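Local coordinates for protein NADP-dependent glyceraldehyde-3-phosphate dehydrogenase (Bacillus halodurans, PDB 3PRL) that probably oxidises glyceraldehyde 3-phosphate directly to 3-phosphoglycerate with NADP+ as hydride acceptor, as a non-phosphorylating member of the aldehyde dehydrogenase family, at residues V155-S160 with T182-P187; A416-K421 with V438-K443. All coordinates share one frame; numbering follows the deposited sequence.

Interaction 1 of 2, residues V155-S160 with T182-P187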
loop_
_atom_site.group_PDB
_atom_site.type_symbol
_atom_site.label_atom_id
_atom_site.label_comp_id
_atom_site.label_asym_id
_atom_site.label_seq_id
_atom_site.Cartn_x
_atom_site.Cartn_y
_atom_site.Cartn_z
ATOM N N VAL D 155 22.958 11.302 -9.372
ATOM C CA VAL D 155 24.190 10.681 -8.896
ATOM C C VAL D 155 24.177 10.655 -7.373
ATOM O O VAL D 155 24.019 11.703 -6.727
ATOM C CB VAL D 155 25.460 11.429 -9.415
ATOM C CG1 VAL D 155 26.719 10.763 -8.897
ATOM C CG2 VAL D 155 25.493 11.447 -10.936
ATOM N N VAL D 156 24.330 9.464 -6.804
ATOM C CA VAL D 156 24.285 9.267 -5.347
ATOM C C VAL D 156 25.679 9.061 -4.804
ATOM O O VAL D 156 26.439 8.236 -5.322
ATOM C CB VAL D 156 23.336 8.073 -4.941
ATOM C CG1 VAL D 156 23.518 7.634 -3.489
ATOM C CG2 VAL D 156 21.867 8.452 -5.179
ATOM N N LEU D 157 26.020 9.827 -3.766
ATOM C CA LEU D 157 27.299 9.657 -3.084
ATOM C C LEU D 157 27.106 8.725 -1.908
ATOM O O LEU D 157 26.326 9.018 -0.999
ATOM C CB LEU D 157 27.876 11.003 -2.616
ATOM C CG LEU D 157 29.212 10.858 -1.852
ATOM C CD1 LEU D 157 30.366 10.637 -2.810
ATOM C CD2 LEU D 157 29.482 12.046 -0.955
ATOM N N ALA D 158 27.789 7.586 -1.974
ATOM C CA ALA D 158 27.746 6.560 -0.944
ATOM C C ALA D 158 29.088 6.543 -0.251
ATOM O O ALA D 158 30.136 6.344 -0.897
ATOM C CB ALA D 158 27.462 5.192 -1.551
ATOM N N ILE D 159 29.050 6.763 1.061
ATOM C CA ILE D 159 30.253 6.815 1.879
ATOM C C ILE D 159 30.110 5.781 2.981
ATOM O O ILE D 159 29.271 5.919 3.866
ATOM C CB ILE D 159 30.476 8.217 2.500
ATOM C CG1 ILE D 159 30.053 9.329 1.523
ATOM C CG2 ILE D 159 31.955 8.367 2.990
ATOM C CD1 ILE D 159 29.735 10.673 2.233
ATOM N N SER D 160 30.929 4.745 2.911
ATOM C CA SER D 160 30.821 3.619 3.828
ATOM C C SER D 160 31.964 3.557 4.868
ATOM O O SER D 160 33.031 4.133 4.641
ATOM C CB SER D 160 30.689 2.311 3.035
ATOM O OG SER D 160 31.861 2.032 2.291
ATOM N N THR D 182 23.012 6.766 -10.464
ATOM C CA THR D 182 24.392 6.290 -10.562
ATOM C C THR D 182 25.121 6.565 -9.237
ATOM O O THR D 182 24.595 7.269 -8.369
ATOM C CB THR D 182 25.126 6.849 -11.799
ATOM O OG1 THR D 182 25.115 8.284 -11.773
ATOM C CG2 THR D 182 24.438 6.365 -13.067
ATOM N N VAL D 183 26.303 5.975 -9.067
ATOM C CA VAL D 183 26.998 6.053 -7.791
ATOM C C VAL D 183 28.431 6.559 -7.893
ATOM O O VAL D 183 29.240 6.108 -8.724
ATOM C CB VAL D 183 26.940 4.721 -6.995
ATOM C CG1 VAL D 183 27.784 4.807 -5.750
ATOM C CG2 VAL D 183 25.509 4.364 -6.601
ATOM N N VAL D 184 28.731 7.527 -7.036
ATOM C CA VAL D 184 30.108 7.804 -6.657
ATOM C C VAL D 184 30.326 7.139 -5.300
ATOM O O VAL D 184 29.665 7.491 -4.319
ATOM C CB VAL D 184 30.396 9.313 -6.641
ATOM C CG1 VAL D 184 31.798 9.584 -6.134
ATOM C CG2 VAL D 184 30.255 9.851 -8.036
ATOM N N PHE D 185 31.197 6.129 -5.284
ATOM C CA PHE D 185 31.483 5.314 -4.102
ATOM C C PHE D 185 32.806 5.709 -3.433
ATOM O O PHE D 185 33.879 5.599 -4.043
ATOM C CB PHE D 185 31.527 3.826 -4.476
ATOM C CG PHE D 185 31.874 2.890 -3.310
ATOM C CD1 PHE D 185 31.364 3.118 -2.023
ATOM C CD2 PHE D 185 32.692 1.771 -3.512
ATOM C CE1 PHE D 185 31.674 2.286 -0.953
ATOM C CE2 PHE D 185 32.995 0.911 -2.444
ATOM C CZ PHE D 185 32.487 1.168 -1.161
ATOM N N LYS D 186 32.718 6.156 -2.184
ATOM C CA LYS D 186 33.920 6.435 -1.361
ATOM C C LYS D 186 33.991 5.533 -0.131
ATOM O O LYS D 186 33.334 5.822 0.867
ATOM C CB LYS D 186 33.979 7.921 -0.943
ATOM C CG LYS D 186 35.214 8.327 -0.061
ATOM C CD LYS D 186 36.517 7.641 -0.510
ATOM C CE LYS D 186 37.527 7.463 0.622
ATOM N NZ LYS D 186 38.383 6.244 0.408
ATOM N N PRO D 187 34.802 4.443 -0.188
ATOM C CA PRO D 187 34.937 3.580 1.001
ATOM C C PRO D 187 35.718 4.258 2.112
ATOM O O PRO D 187 36.474 5.167 1.839
ATOM C CB PRO D 187 35.755 2.382 0.485
ATOM C CG PRO D 187 36.431 2.860 -0.740
ATOM C CD PRO D 187 35.545 3.906 -1.345
#
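Two neighbouring parallel strands of the NADP(+)-binding sheet, 155-159 and 182-186, meet here in register from Val155 beside Thr182 to Ile159 beside Lys186. The ladder starts with Val156 N on Thr182 O at 2.7 Å, nearly straight at 175°, and Val156 O then takes Val184 N. Ala158 repeats the pattern, its N on Val184 O and its O receiving Lys186 N at 2.9 Å; a weak bond from Ser160 N to Lys186 O follows. On the face of Val155, Leu157 and Val184, the two branches of Val184 part: CG2 lies 3.8 Å from Val155 CG1, while CG1 meets Leu157 CD1. Thr182 OG1 sits beside Val155 CG2 but bonds to Ala58 O. The strands belong to a beta-alpha-beta crossover through helix 167-178, and their C-terminal ends carry Ser160 and Lys186, both NADP(+)-binding residues, although this chain holds no cofactor. On the other face, with Ala158 and Val183, stands Phe185, its CG anti to the backbone N (chi1 178°). The ring edge reaches Ser160, with Phe185 CE1 3.3 Å from Ser160 OG, and Pro187 CD lies over the ring centre 3.9 Å above its plane. With an alanine here, a gap would probably open between Ser160 and helix 192-204, and the Ser160 hydroxyl would lose the ring edge it lies against. Lys186 bends at chi2 (40°), its NZ bonding weakly to Pro187 O.

Interaction 2 of 2, residues A416-K421 with V438-K443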
loop_
_atom_site.group_PDB
_atom_site.type_symbol
_atom_site.label_atom_id
_atom_site.label_comp_id
_atom_site.label_asym_id
_atom_site.label_seq_id
_atom_site.Cartn_x
_atom_site.Cartn_y
_atom_site.Cartn_z
ATOM N N ALA D 416 17.468 0.121 21.283
ATOM C CA ALA D 416 17.443 -0.264 22.705
ATOM C C ALA D 416 16.817 -1.635 22.926
ATOM O O ALA D 416 16.034 -2.111 22.095
ATOM C CB ALA D 416 16.683 0.788 23.542
ATOM N N SER D 417 17.148 -2.249 24.063
ATOM C CA SER D 417 16.533 -3.503 24.502
ATOM C C SER D 417 15.790 -3.346 25.844
ATOM O O SER D 417 16.299 -2.677 26.748
ATOM C CB SER D 417 17.608 -4.581 24.663
ATOM O OG SER D 417 18.394 -4.745 23.499
ATOM N N ILE D 418 14.596 -3.947 25.961
ATOM C CA ILE D 418 13.923 -4.120 27.257
ATOM C C ILE D 418 13.811 -5.615 27.572
ATOM O O ILE D 418 13.406 -6.413 26.713
ATOM C CB ILE D 418 12.481 -3.486 27.317
ATOM C CG1 ILE D 418 12.370 -2.186 26.504
ATOM C CG2 ILE D 418 12.013 -3.291 28.784
ATOM C CD1 ILE D 418 13.257 -1.053 26.983
ATOM N N PHE D 419 14.173 -5.988 28.799
ATOM C CA PHE D 419 14.122 -7.373 29.252
ATOM C C PHE D 419 13.151 -7.577 30.432
ATOM O O PHE D 419 13.287 -6.951 31.495
ATOM C CB PHE D 419 15.526 -7.856 29.595
ATOM C CG PHE D 419 16.437 -7.985 28.397
ATOM C CD1 PHE D 419 16.466 -9.161 27.653
ATOM C CD2 PHE D 419 17.278 -6.932 28.025
ATOM C CE1 PHE D 419 17.318 -9.295 26.547
ATOM C CE2 PHE D 419 18.128 -7.045 26.918
ATOM C CZ PHE D 419 18.143 -8.234 26.175
ATOM N N THR D 420 12.162 -8.443 30.212
ATOM C CA THR D 420 10.974 -8.558 31.067
ATOM C C THR D 420 10.164 -9.759 30.602
ATOM O O THR D 420 10.235 -10.143 29.435
ATOM C CB THR D 420 10.023 -7.352 30.879
ATOM O OG1 THR D 420 10.749 -6.212 30.405
ATOM C CG2 THR D 420 9.308 -7.005 32.169
ATOM N N LYS D 421 9.383 -10.342 31.499
ATOM C CA LYS D 421 8.372 -11.311 31.089
ATOM C C LYS D 421 7.055 -10.585 30.845
ATOM O O LYS D 421 6.144 -11.134 30.230
ATOM C CB LYS D 421 8.177 -12.409 32.139
ATOM C CG LYS D 421 9.464 -13.064 32.631
ATOM C CD LYS D 421 10.071 -14.035 31.641
ATOM C CE LYS D 421 10.840 -15.117 32.395
ATOM N NZ LYS D 421 10.989 -16.350 31.585
ATOM N N VAL D 438 13.013 -0.431 19.227
ATOM C CA VAL D 438 13.059 -1.104 20.519
ATOM C C VAL D 438 12.943 -2.608 20.289
ATOM O O VAL D 438 12.048 -3.060 19.566
ATOM C CB VAL D 438 11.908 -0.645 21.447
ATOM C CG1 VAL D 438 11.936 -1.411 22.770
ATOM C CG2 VAL D 438 11.979 0.875 21.688
ATOM N N HIS D 439 13.855 -3.371 20.883
ATOM C CA HIS D 439 13.801 -4.831 20.836
ATOM C C HIS D 439 13.308 -5.385 22.170
ATOM O O HIS D 439 13.915 -5.125 23.216
ATOM C CB HIS D 439 15.187 -5.420 20.544
ATOM C CG HIS D 439 15.720 -5.099 19.186
ATOM N ND1 HIS D 439 15.787 -6.031 18.176
ATOM C CD2 HIS D 439 16.225 -3.954 18.672
ATOM C CE1 HIS D 439 16.304 -5.476 17.095
ATOM N NE2 HIS D 439 16.573 -4.214 17.366
ATOM N N ILE D 440 12.231 -6.170 22.126
ATOM C CA ILE D 440 11.734 -6.877 23.315
ATOM C C ILE D 440 12.377 -8.263 23.511
ATOM O O ILE D 440 12.171 -9.191 22.712
ATOM C CB ILE D 440 10.176 -6.989 23.338
ATOM C CG1 ILE D 440 9.516 -5.640 23.025
ATOM C CG2 ILE D 440 9.677 -7.564 24.684
ATOM C CD1 ILE D 440 9.961 -4.480 23.901
ATOM N N ASN D 441 13.142 -8.386 24.601
ATOM C CA ASN D 441 13.743 -9.656 25.012
ATOM C C ASN D 441 14.747 -10.212 24.026
ATOM O O ASN D 441 14.875 -11.417 23.873
ATOM C CB ASN D 441 12.666 -10.708 25.297
ATOM C CG ASN D 441 12.165 -10.654 26.713
ATOM O OD1 ASN D 441 12.930 -10.424 27.656
ATOM N ND2 ASN D 441 10.871 -10.870 26.879
ATOM N N ALA D 442 15.452 -9.315 23.356
ATOM C CA ALA D 442 16.493 -9.681 22.396
ATOM C C ALA D 442 17.425 -8.494 22.265
ATOM O O ALA D 442 17.081 -7.382 22.687
ATOM C CB ALA D 442 15.888 -10.012 21.046
ATOM N N LYS D 443 18.596 -8.741 21.681
ATOM C CA LYS D 443 19.630 -7.723 21.575
ATOM C C LYS D 443 19.246 -6.691 20.521
ATOM O O LYS D 443 18.263 -6.879 19.791
ATOM C CB LYS D 443 20.990 -8.359 21.253
ATOM C CG LYS D 443 21.076 -9.089 19.899
ATOM C CD LYS D 443 22.277 -10.036 19.862
ATOM C CE LYS D 443 22.560 -10.591 18.469
ATOM N NZ LYS D 443 23.546 -11.751 18.492
#
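Asn441 reaches back from the end of its strand to the chain just past the neighbouring one, and its amide grips Thr420 by two atoms. CB itself leads away from segment 416-421, but the chain turns back beyond it: Asn441 CG comes within 3.4 Å of Thr420 O, Asn441 OD1 accepts a weak bond from Thr420 N at 3.3 Å, and Asn441 ND2 donates to Thr420 O at 2.7 Å. That oxygen lies close to the amide plane, and with the weaker bond at OD1 this is likely to hold the amide's rotation. Asn441 N meanwhile bonds to Ile418 O, so the asparagine continues the pairing where the strand ends; its backbone there has positive phi (64°). Phe419 lies across the amide, the planes 58° apart, with Phe419 CD1 3.8 Å from Asn441 OD1; further along its ring CE1 approaches Ala442 N obliquely. Ser417 OG donates to Ala442 O at 3.1 Å, in the carbonyl plane and on a lone pair, which ties the turning chain to the strand. Upstream the parallel ladder holds by His439 N to Ala416 O at 2.8 Å and Ile418 N to His439 O, and Ile418 CG1 packs on Val438 CG1 on the opposite face from Ser417. These strands form a beta-alpha-beta unit: helix 423-431 lies against Ile418 and Ile440, helix 274-286 against Phe419, strand 264-268 pairs beyond 415-419, and a strand of a second subunit pairs with Val438 and His439, carrying the sheet across the interface.

In the fold
Interaction 1 closes before interaction 2 opens along the chain, and the two sit on opposite sides of its centre, their own centres 35 Å apart and their nearest atoms about 21 Å. They share neither strand nor helix: 155-160 with 182-187 belongs to the mixed sheet that contains strand 234-238, and 416-421 with 438-443 to the sheet that contains strands 264-268 and 296-302. Each pairs parallel strands of a beta-alpha-beta unit. In the usual aldehyde dehydrogenase layout these would be the cofactor-binding and catalytic domains. Interaction 1 carries NADP(+)-binding residues, whereas interaction 2 lies away from the cofactor-binding residues and borders a second subunit.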